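Local coordinates for protein Crov588 (Cafeteriavirus, PDB 6NYR) that is of unknown function but folds as a circular leucine-rich repeat protein built largely of FNIP repeats, at residues I54-F59 with S75-Y80; L99-L104 with L121-F126; I46-P51 with V69-E74; E8-F13 with T35-E40. All blocks are in the same frame, centred on the assembly; numbering follows the deposited sequence.

Contact 1. Residues I54-F59 with S75-Y80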
# COMPACT_ATOMS: atom_id res chain seq x y z
N ILE A 54 -31.46 -1.91 0.69
CA ILE A 54 -30.16 -2.27 0.15
C ILE A 54 -30.30 -2.39 -1.36
O ILE A 54 -31.19 -3.07 -1.87
CB ILE A 54 -29.60 -3.56 0.79
CG1 ILE A 54 -30.17 -4.86 0.24
CG2 ILE A 54 -29.79 -3.49 2.33
CD1 ILE A 54 -29.52 -5.31 -1.06
N LYS A 55 -29.43 -1.68 -2.08
CA LYS A 55 -29.48 -1.58 -3.53
C LYS A 55 -28.32 -2.28 -4.22
O LYS A 55 -28.33 -2.38 -5.45
CB LYS A 55 -29.51 -0.09 -3.93
CG LYS A 55 -30.62 0.68 -3.20
CD LYS A 55 -31.04 1.94 -3.94
CE LYS A 55 -29.91 2.96 -3.96
NZ LYS A 55 -29.50 3.36 -2.58
N VAL A 56 -27.35 -2.77 -3.46
CA VAL A 56 -26.14 -3.38 -3.99
C VAL A 56 -25.88 -4.66 -3.21
O VAL A 56 -25.85 -4.65 -1.98
CB VAL A 56 -24.93 -2.44 -3.89
CG1 VAL A 56 -23.68 -3.11 -4.45
CG2 VAL A 56 -25.22 -1.12 -4.61
N ILE A 57 -25.69 -5.77 -3.93
CA ILE A 57 -25.36 -7.05 -3.32
C ILE A 57 -24.07 -7.54 -3.99
O ILE A 57 -24.09 -7.96 -5.15
CB ILE A 57 -26.49 -8.08 -3.47
CG1 ILE A 57 -27.73 -7.62 -2.70
CG2 ILE A 57 -26.04 -9.45 -2.97
CD1 ILE A 57 -28.93 -8.53 -2.82
N LYS A 58 -22.97 -7.47 -3.25
CA LYS A 58 -21.65 -7.87 -3.74
C LYS A 58 -21.26 -9.17 -3.06
O LYS A 58 -21.27 -9.26 -1.83
CB LYS A 58 -20.63 -6.76 -3.45
CG LYS A 58 -19.30 -6.92 -4.18
CD LYS A 58 -18.32 -7.77 -3.40
CE LYS A 58 -16.94 -7.77 -4.06
NZ LYS A 58 -16.13 -6.56 -3.71
N PHE A 59 -20.94 -10.19 -3.86
CA PHE A 59 -20.71 -11.52 -3.33
C PHE A 59 -19.25 -11.87 -3.09
O PHE A 59 -18.96 -12.71 -2.23
CB PHE A 59 -21.33 -12.58 -4.26
CG PHE A 59 -22.76 -12.90 -3.95
CD1 PHE A 59 -23.09 -13.79 -2.95
CD2 PHE A 59 -23.79 -12.31 -4.68
CE1 PHE A 59 -24.41 -14.08 -2.66
CE2 PHE A 59 -25.11 -12.61 -4.40
CZ PHE A 59 -25.42 -13.49 -3.39
N SER A 75 -35.96 -2.69 -5.98
CA SER A 75 -35.11 -1.53 -5.75
C SER A 75 -33.63 -1.86 -5.87
O SER A 75 -32.79 -0.95 -5.77
CB SER A 75 -35.39 -0.93 -4.36
OG SER A 75 -36.73 -0.51 -4.24
N LEU A 76 -33.28 -3.13 -6.07
CA LEU A 76 -31.90 -3.47 -6.39
C LEU A 76 -31.46 -2.76 -7.67
O LEU A 76 -32.19 -2.73 -8.66
CB LEU A 76 -31.72 -4.97 -6.58
CG LEU A 76 -31.04 -5.80 -5.50
CD1 LEU A 76 -30.48 -7.07 -6.18
CD2 LEU A 76 -29.95 -5.08 -4.76
N THR A 77 -30.26 -2.19 -7.64
CA THR A 77 -29.64 -1.62 -8.83
C THR A 77 -28.35 -2.31 -9.23
O THR A 77 -27.91 -2.16 -10.37
CB THR A 77 -29.33 -0.13 -8.61
OG1 THR A 77 -28.48 0.03 -7.47
CG2 THR A 77 -30.62 0.65 -8.40
N GLU A 78 -27.73 -3.08 -8.33
CA GLU A 78 -26.45 -3.72 -8.60
C GLU A 78 -26.41 -5.07 -7.91
O GLU A 78 -26.86 -5.20 -6.77
CB GLU A 78 -25.28 -2.86 -8.10
CG GLU A 78 -25.39 -1.41 -8.45
CD GLU A 78 -24.12 -0.63 -8.12
OE1 GLU A 78 -23.12 -1.26 -7.74
OE2 GLU A 78 -24.15 0.62 -8.22
N ILE A 79 -25.89 -6.07 -8.60
CA ILE A 79 -25.59 -7.35 -7.98
C ILE A 79 -24.44 -8.00 -8.74
O ILE A 79 -24.42 -8.03 -9.97
CB ILE A 79 -26.81 -8.29 -7.93
CG1 ILE A 79 -26.46 -9.53 -7.09
CG2 ILE A 79 -27.24 -8.70 -9.33
CD1 ILE A 79 -27.65 -10.34 -6.66
N TYR A 80 -23.49 -8.54 -7.98
CA TYR A 80 -22.28 -9.15 -8.53
C TYR A 80 -22.13 -10.55 -7.96
O TYR A 80 -22.04 -10.71 -6.74
CB TYR A 80 -21.05 -8.29 -8.20
CG TYR A 80 -21.25 -6.82 -8.51
CD1 TYR A 80 -20.85 -6.29 -9.73
CD2 TYR A 80 -21.84 -5.97 -7.59
CE1 TYR A 80 -21.03 -4.96 -10.03
CE2 TYR A 80 -22.03 -4.62 -7.88
CZ TYR A 80 -21.62 -4.12 -9.10
OH TYR A 80 -21.80 -2.79 -9.39
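Lys55 and Thr77 start a run of backbone bonds between two parallel strands, 56-58 and 78-80. Lys55 O accepts three donors. Thr77 N lies in the plane of the Lys55 carbonyl, on a lone pair, 2.9 Å from Lys55 O. Glu78 N approaches nearly end-on to the carbonyl. Thr77 OG1 stands between its own N and carbonyl carbon (chi1 58°), which brings it to Lys55 O at 3.1 Å, above the Lys55 carbonyl plane. Ile57 N donates to Glu78 O and Tyr80 N to Ile57 O. Phe59 N bonds weakly to Tyr80 O.

Apolar contacts lie on the side of Ile57 and Ile79, with Ile57 CB 3.9 Å from Ile79 CG1. Leu76 crosses Ile57 at about a right angle, and Leu76 CD2 is 3.7 Å from Ile54 CD1.

On the other face, Val56 runs alongside Glu78. Val56 CG1 meets the edge of the Tyr80 ring at Tyr80 CE2, 4.1 Å away. Tyr80 OH donates to Glu78 OE1 from above the carboxylate plane at 2.6 Å. Lys55 turns away to a salt bridge with Asp34.

Parallel strands from successive coils, with aliphatic side chains turned into the interior of the coil, are typical of a leucine-rich repeat solenoid.

Contact 2. Residues L99-L104 with L121-F126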
# COMPACT_ATOMS: atom_id res chain seq x y z
N LEU A 99 -32.47 -3.01 -12.22
CA LEU A 99 -31.05 -3.34 -12.20
C LEU A 99 -30.28 -2.50 -13.21
O LEU A 99 -30.68 -2.39 -14.37
CB LEU A 99 -30.83 -4.82 -12.47
CG LEU A 99 -29.52 -5.37 -11.90
CD1 LEU A 99 -29.60 -5.42 -10.37
CD2 LEU A 99 -29.19 -6.73 -12.47
N LEU A 100 -29.17 -1.93 -12.76
CA LEU A 100 -28.28 -1.15 -13.61
C LEU A 100 -26.93 -1.80 -13.83
O LEU A 100 -26.33 -1.62 -14.90
CB LEU A 100 -28.05 0.23 -12.99
CG LEU A 100 -29.29 1.11 -12.83
CD1 LEU A 100 -28.97 2.33 -11.99
CD2 LEU A 100 -29.80 1.53 -14.20
N LYS A 101 -26.43 -2.56 -12.86
CA LYS A 101 -25.09 -3.12 -12.89
C LYS A 101 -25.16 -4.59 -12.51
O LYS A 101 -25.78 -4.94 -11.50
CB LYS A 101 -24.17 -2.35 -11.95
CG LYS A 101 -24.15 -0.85 -12.23
CD LYS A 101 -22.91 -0.20 -11.65
CE LYS A 101 -22.88 1.29 -11.94
NZ LYS A 101 -21.64 1.91 -11.42
N LEU A 102 -24.52 -5.44 -13.31
CA LEU A 102 -24.65 -6.87 -13.13
C LEU A 102 -23.36 -7.56 -13.52
O LEU A 102 -22.82 -7.32 -14.61
CB LEU A 102 -25.80 -7.41 -13.99
CG LEU A 102 -25.92 -8.93 -14.18
CD1 LEU A 102 -26.29 -9.63 -12.89
CD2 LEU A 102 -26.95 -9.22 -15.28
N LYS A 103 -22.87 -8.43 -12.64
CA LYS A 103 -21.87 -9.43 -13.00
C LYS A 103 -22.51 -10.80 -12.85
O LYS A 103 -22.99 -11.16 -11.77
CB LYS A 103 -20.62 -9.35 -12.14
CG LYS A 103 -19.59 -10.41 -12.56
CD LYS A 103 -18.42 -10.51 -11.60
CE LYS A 103 -17.54 -11.71 -11.94
NZ LYS A 103 -18.28 -13.01 -11.81
N LEU A 104 -22.53 -11.56 -13.94
CA LEU A 104 -23.08 -12.91 -13.93
C LEU A 104 -22.15 -13.87 -13.19
O LEU A 104 -20.95 -13.64 -13.06
CB LEU A 104 -23.29 -13.40 -15.36
CG LEU A 104 -24.27 -12.58 -16.20
CD1 LEU A 104 -24.19 -12.97 -17.67
CD2 LEU A 104 -25.68 -12.76 -15.66
N LEU A 121 -30.20 -1.90 -18.02
CA LEU A 121 -28.86 -2.17 -17.52
C LEU A 121 -27.82 -1.28 -18.20
O LEU A 121 -27.88 -1.03 -19.40
CB LEU A 121 -28.52 -3.64 -17.76
CG LEU A 121 -27.43 -4.30 -16.92
CD1 LEU A 121 -27.96 -4.60 -15.54
CD2 LEU A 121 -26.96 -5.56 -17.62
N THR A 122 -26.84 -0.84 -17.41
CA THR A 122 -25.75 -0.02 -17.91
C THR A 122 -24.39 -0.69 -17.79
O THR A 122 -23.48 -0.36 -18.57
CB THR A 122 -25.69 1.32 -17.17
OG1 THR A 122 -25.77 1.10 -15.76
CG2 THR A 122 -26.84 2.23 -17.59
N HIS A 123 -24.21 -1.60 -16.84
CA HIS A 123 -22.93 -2.24 -16.58
C HIS A 123 -23.12 -3.75 -16.58
O HIS A 123 -23.85 -4.28 -15.73
CB HIS A 123 -22.34 -1.77 -15.24
CG HIS A 123 -21.85 -0.35 -15.26
ND1 HIS A 123 -22.68 0.72 -15.52
CD2 HIS A 123 -20.62 0.17 -15.03
CE1 HIS A 123 -21.97 1.84 -15.46
NE2 HIS A 123 -20.72 1.53 -15.17
N LEU A 124 -22.49 -4.43 -17.53
CA LEU A 124 -22.57 -5.88 -17.65
C LEU A 124 -21.18 -6.47 -17.65
O LEU A 124 -20.30 -6.01 -18.38
CB LEU A 124 -23.32 -6.28 -18.93
CG LEU A 124 -23.35 -7.79 -19.21
CD1 LEU A 124 -23.99 -8.53 -18.05
CD2 LEU A 124 -24.10 -8.08 -20.51
N THR A 125 -20.97 -7.49 -16.83
CA THR A 125 -19.73 -8.25 -16.77
C THR A 125 -20.06 -9.73 -16.84
O THR A 125 -20.84 -10.23 -16.02
CB THR A 125 -18.94 -7.93 -15.50
OG1 THR A 125 -18.53 -6.55 -15.52
CG2 THR A 125 -17.72 -8.83 -15.38
N PHE A 126 -19.47 -10.43 -17.80
CA PHE A 126 -19.71 -11.86 -17.95
C PHE A 126 -18.82 -12.67 -17.02
O PHE A 126 -17.72 -12.25 -16.65
CB PHE A 126 -19.47 -12.31 -19.40
CG PHE A 126 -20.61 -11.99 -20.33
CD1 PHE A 126 -21.74 -12.80 -20.37
CD2 PHE A 126 -20.55 -10.89 -21.17
CE1 PHE A 126 -22.79 -12.51 -21.23
CE2 PHE A 126 -21.59 -10.60 -22.03
CZ PHE A 126 -22.71 -11.41 -22.06
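Lys101 lies along His123 on the polar face of two adjoining parallel strands of the leucine-rich repeat solenoid. The lysine chain is extended beyond CG, and its CG sits beside the backbone N (chi1 -55°). This carries CE over the centre of the imidazole, 3.6 Å from Lys101 CE to the His123 ring centroid, in a CH-pi contact. His145 stacks with His123 as well.

Farther along this face, Lys103 crosses Thr125 at a slant. Lys103 CG meets Thr125 CG2 at 3.7 Å. Lys103 NZ bends away to Leu104 O and to a salt bridge with Asp106.

The opposite face is leucine-rich. Leu102 and Leu124 run side by side, pointing the same way, with 4.1 Å between Leu102 CD2 and Leu124 CD1. Leu121 CD1 reaches both Leu99 and Leu102. At the far end Leu104 lies alongside Phe126, and Leu104 CD1 approaches Phe126 CD1 to 3.6 Å.

The backbones bond in parallel register: Leu102 N to His123 O, Thr125 N to Leu102 O, and Leu104 N to Thr125 O. At the start, Leu100 O takes three donors, His123 N, Thr122 N and Thr122 OG1. Thr122 OG1 sits above the carbonyl plane, 2.9 Å from Leu100 O. Thr122 OG1 also receives His123 ND1, nearly in the imidazole plane, at 3.1 Å; this bond fixes the ring's rotation beneath Lys101 CE.

Contact 3. Residues I46-P51 with V69-E74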
# COMPACT_ATOMS: atom_id res chain seq x y z
N ILE A 46 -31.64 -16.10 -0.43
CA ILE A 46 -31.72 -14.66 -0.23
C ILE A 46 -32.94 -14.08 -0.94
O ILE A 46 -33.10 -12.86 -1.03
CB ILE A 46 -30.44 -13.96 -0.72
CG1 ILE A 46 -30.23 -14.18 -2.23
CG2 ILE A 46 -29.22 -14.46 0.04
CD1 ILE A 46 -30.42 -12.94 -3.06
N ASP A 47 -33.83 -14.96 -1.41
CA ASP A 47 -34.97 -14.53 -2.21
C ASP A 47 -35.81 -13.47 -1.50
O ASP A 47 -35.76 -12.29 -1.87
CB ASP A 47 -35.85 -15.74 -2.57
CG ASP A 47 -35.54 -16.30 -3.95
OD1 ASP A 47 -35.09 -15.54 -4.83
OD2 ASP A 47 -35.76 -17.52 -4.16
N HIS A 48 -36.58 -13.87 -0.49
CA HIS A 48 -37.50 -12.97 0.18
C HIS A 48 -36.95 -12.43 1.49
O HIS A 48 -37.72 -11.98 2.35
CB HIS A 48 -38.84 -13.68 0.44
CG HIS A 48 -39.52 -14.15 -0.81
ND1 HIS A 48 -39.32 -15.40 -1.34
CD2 HIS A 48 -40.39 -13.52 -1.63
CE1 HIS A 48 -40.05 -15.53 -2.44
NE2 HIS A 48 -40.71 -14.41 -2.63
N LEU A 49 -35.63 -12.44 1.66
CA LEU A 49 -35.00 -12.14 2.94
C LEU A 49 -34.15 -10.88 2.88
O LEU A 49 -33.24 -10.71 3.69
CB LEU A 49 -34.15 -13.33 3.39
CG LEU A 49 -34.83 -14.69 3.26
CD1 LEU A 49 -33.85 -15.83 3.50
CD2 LEU A 49 -36.00 -14.79 4.24
N ILE A 50 -34.45 -9.99 1.94
CA ILE A 50 -33.65 -8.78 1.75
C ILE A 50 -34.56 -7.56 1.74
O ILE A 50 -35.38 -7.42 0.83
CB ILE A 50 -32.85 -8.85 0.43
CG1 ILE A 50 -31.95 -10.08 0.39
CG2 ILE A 50 -32.03 -7.58 0.25
CD1 ILE A 50 -30.78 -10.02 1.35
N PRO A 51 -34.47 -6.67 2.73
CA PRO A 51 -35.30 -5.46 2.70
C PRO A 51 -34.90 -4.60 1.51
O PRO A 51 -33.84 -4.77 0.90
CB PRO A 51 -35.01 -4.77 4.03
CG PRO A 51 -33.72 -5.35 4.51
CD PRO A 51 -33.63 -6.75 3.95
N VAL A 69 -32.20 -17.84 -7.56
CA VAL A 69 -32.51 -16.48 -7.15
C VAL A 69 -33.49 -15.91 -8.16
O VAL A 69 -33.11 -15.64 -9.31
CB VAL A 69 -31.25 -15.61 -7.06
CG1 VAL A 69 -31.60 -14.18 -6.66
CG2 VAL A 69 -30.25 -16.21 -6.07
N ASN A 70 -34.75 -15.74 -7.76
CA ASN A 70 -35.78 -15.28 -8.67
C ASN A 70 -36.63 -14.13 -8.16
O ASN A 70 -37.52 -13.67 -8.89
CB ASN A 70 -36.71 -16.45 -9.05
CG ASN A 70 -36.06 -17.41 -10.02
OD1 ASN A 70 -36.16 -17.24 -11.24
ND2 ASN A 70 -35.40 -18.43 -9.49
N PHE A 71 -36.40 -13.64 -6.94
CA PHE A 71 -37.24 -12.60 -6.36
C PHE A 71 -36.39 -11.52 -5.69
O PHE A 71 -36.53 -11.22 -4.51
CB PHE A 71 -38.24 -13.21 -5.38
CG PHE A 71 -39.31 -14.02 -6.05
CD1 PHE A 71 -40.30 -13.39 -6.79
CD2 PHE A 71 -39.33 -15.40 -5.94
CE1 PHE A 71 -41.28 -14.12 -7.42
CE2 PHE A 71 -40.32 -16.14 -6.57
CZ PHE A 71 -41.30 -15.50 -7.31
N LEU A 72 -35.50 -10.91 -6.47
CA LEU A 72 -34.75 -9.78 -5.94
C LEU A 72 -35.67 -8.58 -5.77
O LEU A 72 -36.66 -8.41 -6.49
CB LEU A 72 -33.61 -9.38 -6.88
CG LEU A 72 -32.33 -10.21 -6.93
CD1 LEU A 72 -31.84 -10.60 -5.57
CD2 LEU A 72 -32.60 -11.43 -7.81
N THR A 73 -35.33 -7.73 -4.80
CA THR A 73 -36.06 -6.49 -4.58
C THR A 73 -36.12 -5.69 -5.88
O THR A 73 -35.17 -5.67 -6.66
CB THR A 73 -35.38 -5.68 -3.47
OG1 THR A 73 -35.36 -6.45 -2.26
CG2 THR A 73 -36.12 -4.38 -3.22
N GLU A 74 -37.25 -5.03 -6.10
CA GLU A 74 -37.41 -4.17 -7.27
C GLU A 74 -36.79 -2.78 -7.02
O GLU A 74 -37.07 -1.82 -7.75
CB GLU A 74 -38.88 -4.04 -7.65
CG GLU A 74 -39.14 -3.45 -9.04
CD GLU A 74 -38.73 -4.40 -10.16
OE1 GLU A 74 -39.27 -5.53 -10.21
OE2 GLU A 74 -37.89 -4.02 -11.00
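Asp47 and Phe71 belong to neighbouring outer loops of the solenoid, each leading toward a strand of the next coil. Neither segment has regular helix or strand, and no strand pairing joins them.

The polar link is the carboxylate of Asp47. Its OD1 accepts two consecutive backbone N-H groups. Asn70 N lies on the syn lone pair, 3.0 Å from Asp47 OD1. Phe71 N comes from above the carboxylate plane, at 3.1 Å from Asp47 OD1. The two bonds tie the backbone at Asn70 and Phe71 to the preceding loop. The side chain of Asn70 points elsewhere, to Asn94 of the following coil.

His48 and Phe71 lie side by side and point the same way. Their planes are inclined by 31°, and the centroids of the His48 and Phe71 rings are 4.9 Å apart. The nearest atoms are His48 CE1 and Phe71 CD2, at 3.6 Å. Phe71 CB sits over one face of the imidazole, as a CH-pi contact. Both residues are on the exposed side of the loops.

Deeper in, Ile46 reaches the other loop through CD1. Ile46 CD1 meets Leu72 CD1 at 3.7 Å and Val69 CG1 at 4.0 Å. Ile46 CG1 stands between the backbone N and the carbonyl carbon (chi1 61°), which sends CD1 toward the second loop. At the other end, Thr73 OG1 lies 3.2 Å from Ile50 O. Pro51 packs on Tyr25 and Leu28 of helix 25-28.

Irregular loops stacked coil on coil in this way are typical of the outer side of a leucine-rich repeat solenoid.

Contact 4. Residues E8-F13 with T35-E40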
# COMPACT_ATOMS: atom_id res chain seq x y z
N GLU A 8 -19.66 2.84 7.05
CA GLU A 8 -20.37 3.78 6.18
C GLU A 8 -21.73 3.22 5.78
O GLU A 8 -22.61 3.09 6.63
CB GLU A 8 -19.47 4.16 4.98
CG GLU A 8 -18.30 5.04 5.39
CD GLU A 8 -17.25 5.23 4.30
OE1 GLU A 8 -17.18 4.39 3.38
OE2 GLU A 8 -16.46 6.20 4.39
N THR A 9 -21.91 2.94 4.50
CA THR A 9 -23.15 2.34 4.02
C THR A 9 -23.06 0.83 3.80
O THR A 9 -24.10 0.17 3.64
CB THR A 9 -23.66 3.01 2.74
OG1 THR A 9 -22.69 2.80 1.70
CG2 THR A 9 -23.89 4.50 2.94
N ILE A 10 -21.86 0.29 3.79
CA ILE A 10 -21.62 -1.10 3.43
C ILE A 10 -21.63 -1.96 4.69
O ILE A 10 -20.83 -1.75 5.61
CB ILE A 10 -20.30 -1.25 2.65
CG1 ILE A 10 -20.32 -0.34 1.42
CG2 ILE A 10 -20.07 -2.71 2.26
CD1 ILE A 10 -19.16 -0.54 0.47
N LEU A 11 -22.53 -2.93 4.73
CA LEU A 11 -22.49 -4.02 5.69
C LEU A 11 -21.77 -5.22 5.07
O LEU A 11 -22.13 -5.67 3.98
CB LEU A 11 -23.90 -4.43 6.13
CG LEU A 11 -23.98 -5.59 7.11
CD1 LEU A 11 -25.25 -5.49 7.96
CD2 LEU A 11 -23.95 -6.93 6.39
N THR A 12 -20.77 -5.74 5.78
CA THR A 12 -19.98 -6.88 5.33
C THR A 12 -20.15 -8.01 6.33
O THR A 12 -19.80 -7.85 7.51
CB THR A 12 -18.50 -6.50 5.19
OG1 THR A 12 -18.36 -5.36 4.34
CG2 THR A 12 -17.70 -7.67 4.61
N PHE A 13 -20.67 -9.14 5.87
CA PHE A 13 -20.73 -10.32 6.72
C PHE A 13 -19.33 -10.93 6.87
O PHE A 13 -18.39 -10.57 6.16
CB PHE A 13 -21.69 -11.36 6.16
CG PHE A 13 -23.14 -11.03 6.39
CD1 PHE A 13 -23.83 -10.23 5.50
CD2 PHE A 13 -23.81 -11.52 7.50
CE1 PHE A 13 -25.17 -9.94 5.70
CE2 PHE A 13 -25.14 -11.23 7.71
CZ PHE A 13 -25.82 -10.43 6.81
N THR A 35 -25.51 -1.31 0.77
CA THR A 35 -24.98 -2.51 0.14
C THR A 35 -24.82 -3.62 1.17
O THR A 35 -24.68 -3.37 2.37
CB THR A 35 -23.63 -2.23 -0.52
OG1 THR A 35 -22.58 -2.41 0.45
CG2 THR A 35 -23.56 -0.80 -1.03
N ILE A 36 -24.84 -4.85 0.67
CA ILE A 36 -24.46 -6.02 1.44
C ILE A 36 -23.28 -6.66 0.74
O ILE A 36 -23.30 -6.84 -0.48
CB ILE A 36 -25.62 -7.03 1.57
CG1 ILE A 36 -26.75 -6.44 2.42
CG2 ILE A 36 -25.11 -8.33 2.19
CD1 ILE A 36 -28.00 -7.29 2.43
N GLU A 37 -22.25 -7.00 1.51
CA GLU A 37 -21.11 -7.76 1.00
C GLU A 37 -21.12 -9.14 1.64
O GLU A 37 -21.02 -9.26 2.87
CB GLU A 37 -19.79 -7.05 1.30
CG GLU A 37 -19.53 -5.82 0.45
CD GLU A 37 -18.16 -5.22 0.69
OE1 GLU A 37 -17.47 -5.69 1.62
OE2 GLU A 37 -17.78 -4.28 -0.04
N PHE A 38 -21.28 -10.17 0.82
CA PHE A 38 -21.18 -11.55 1.26
C PHE A 38 -19.78 -12.08 0.99
O PHE A 38 -19.02 -11.53 0.18
CB PHE A 38 -22.22 -12.42 0.55
CG PHE A 38 -23.63 -12.17 1.01
CD1 PHE A 38 -24.07 -12.65 2.23
CD2 PHE A 38 -24.52 -11.46 0.22
CE1 PHE A 38 -25.37 -12.44 2.66
CE2 PHE A 38 -25.82 -11.24 0.64
CZ PHE A 38 -26.25 -11.73 1.86
N GLY A 39 -19.43 -13.15 1.70
CA GLY A 39 -18.08 -13.67 1.65
C GLY A 39 -17.95 -15.03 1.00
O GLY A 39 -18.78 -15.42 0.18
N GLU A 40 -16.90 -15.76 1.38
CA GLU A 40 -16.61 -17.04 0.73
C GLU A 40 -17.67 -18.08 1.07
O GLU A 40 -18.22 -18.74 0.18
CB GLU A 40 -15.23 -17.54 1.16
CG GLU A 40 -14.67 -18.65 0.30
CD GLU A 40 -13.30 -19.13 0.77
OE1 GLU A 40 -12.95 -18.89 1.94
OE2 GLU A 40 -12.58 -19.74 -0.05
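Glu37 bridges Ile10 and Thr12 on the face that carries Ile10, Thr12 and Thr35, and it has more surface buried here than any other residue of the pair. Its chain is extended beyond CG and leans across strand 10-12. Thr12 OG1 donates to Glu37 OE1 at 2.9 Å, from above the carboxylate plane. Ile10 CG2 packs against Glu37 CD from the same strand, at 3.5 Å. Glu37 N donates to Leu11 O at 2.8 Å, nearly in line with the carbonyl, and Glu37 O accepts from Phe13 N.

Thr35 is next. Its OG1 is turned between its own backbone N and carbonyl carbon (chi1 87°). There it lies closely against Ile10, with CG1 and CG2 of the isoleucine both near the oxygen. Thr35 O takes Leu11 N at 3.2 Å, from above the carbonyl plane. Thr35 also touches Val56.

Phe13 lies just past its strand, on the side of Leu11 and Ile36. Its edge meets Ile36 CG2 at Phe13 CE1, 3.9 Å away, while Glu37 O also lies in the ring plane. The rings of Phe13 and Phe38 are nearly parallel, at 5°, but slid apart so that they barely overlap, with centroids 5.3 Å apart. Leu28 of helix 25-28 packs on Phe13, Leu11 and Ile36.

The two strands are turned by 22° against each other. The pair and its connecting helix 25-28 lie near the N-terminal end of the chain, where the parallel strand stacking typical of a leucine-rich repeat solenoid begins.

Contacts 1, 2 and 4 join neighbouring parallel strands of the same solenoid. Contact 3 joins the outer loops and lies farther from the chain centre. Contacts 1 and 4 meet directly, since strands 35-37 and 56-58 are adjacent; contacts 1 and 2 meet through strands 78-80 and 101-103. Contact 3 adjoins contact 1 in sequence and touches contact 4 at Ile50 and Ile36. Each strand pair has a buried apolar side and a more polar, partly exposed one. Backbone bonds dominate there, and a carbonyl with three donors recurs in contacts 1 and 2 but not in 4. In contact 3 a carboxylate grips backbone N-H groups instead, beside exposed rings.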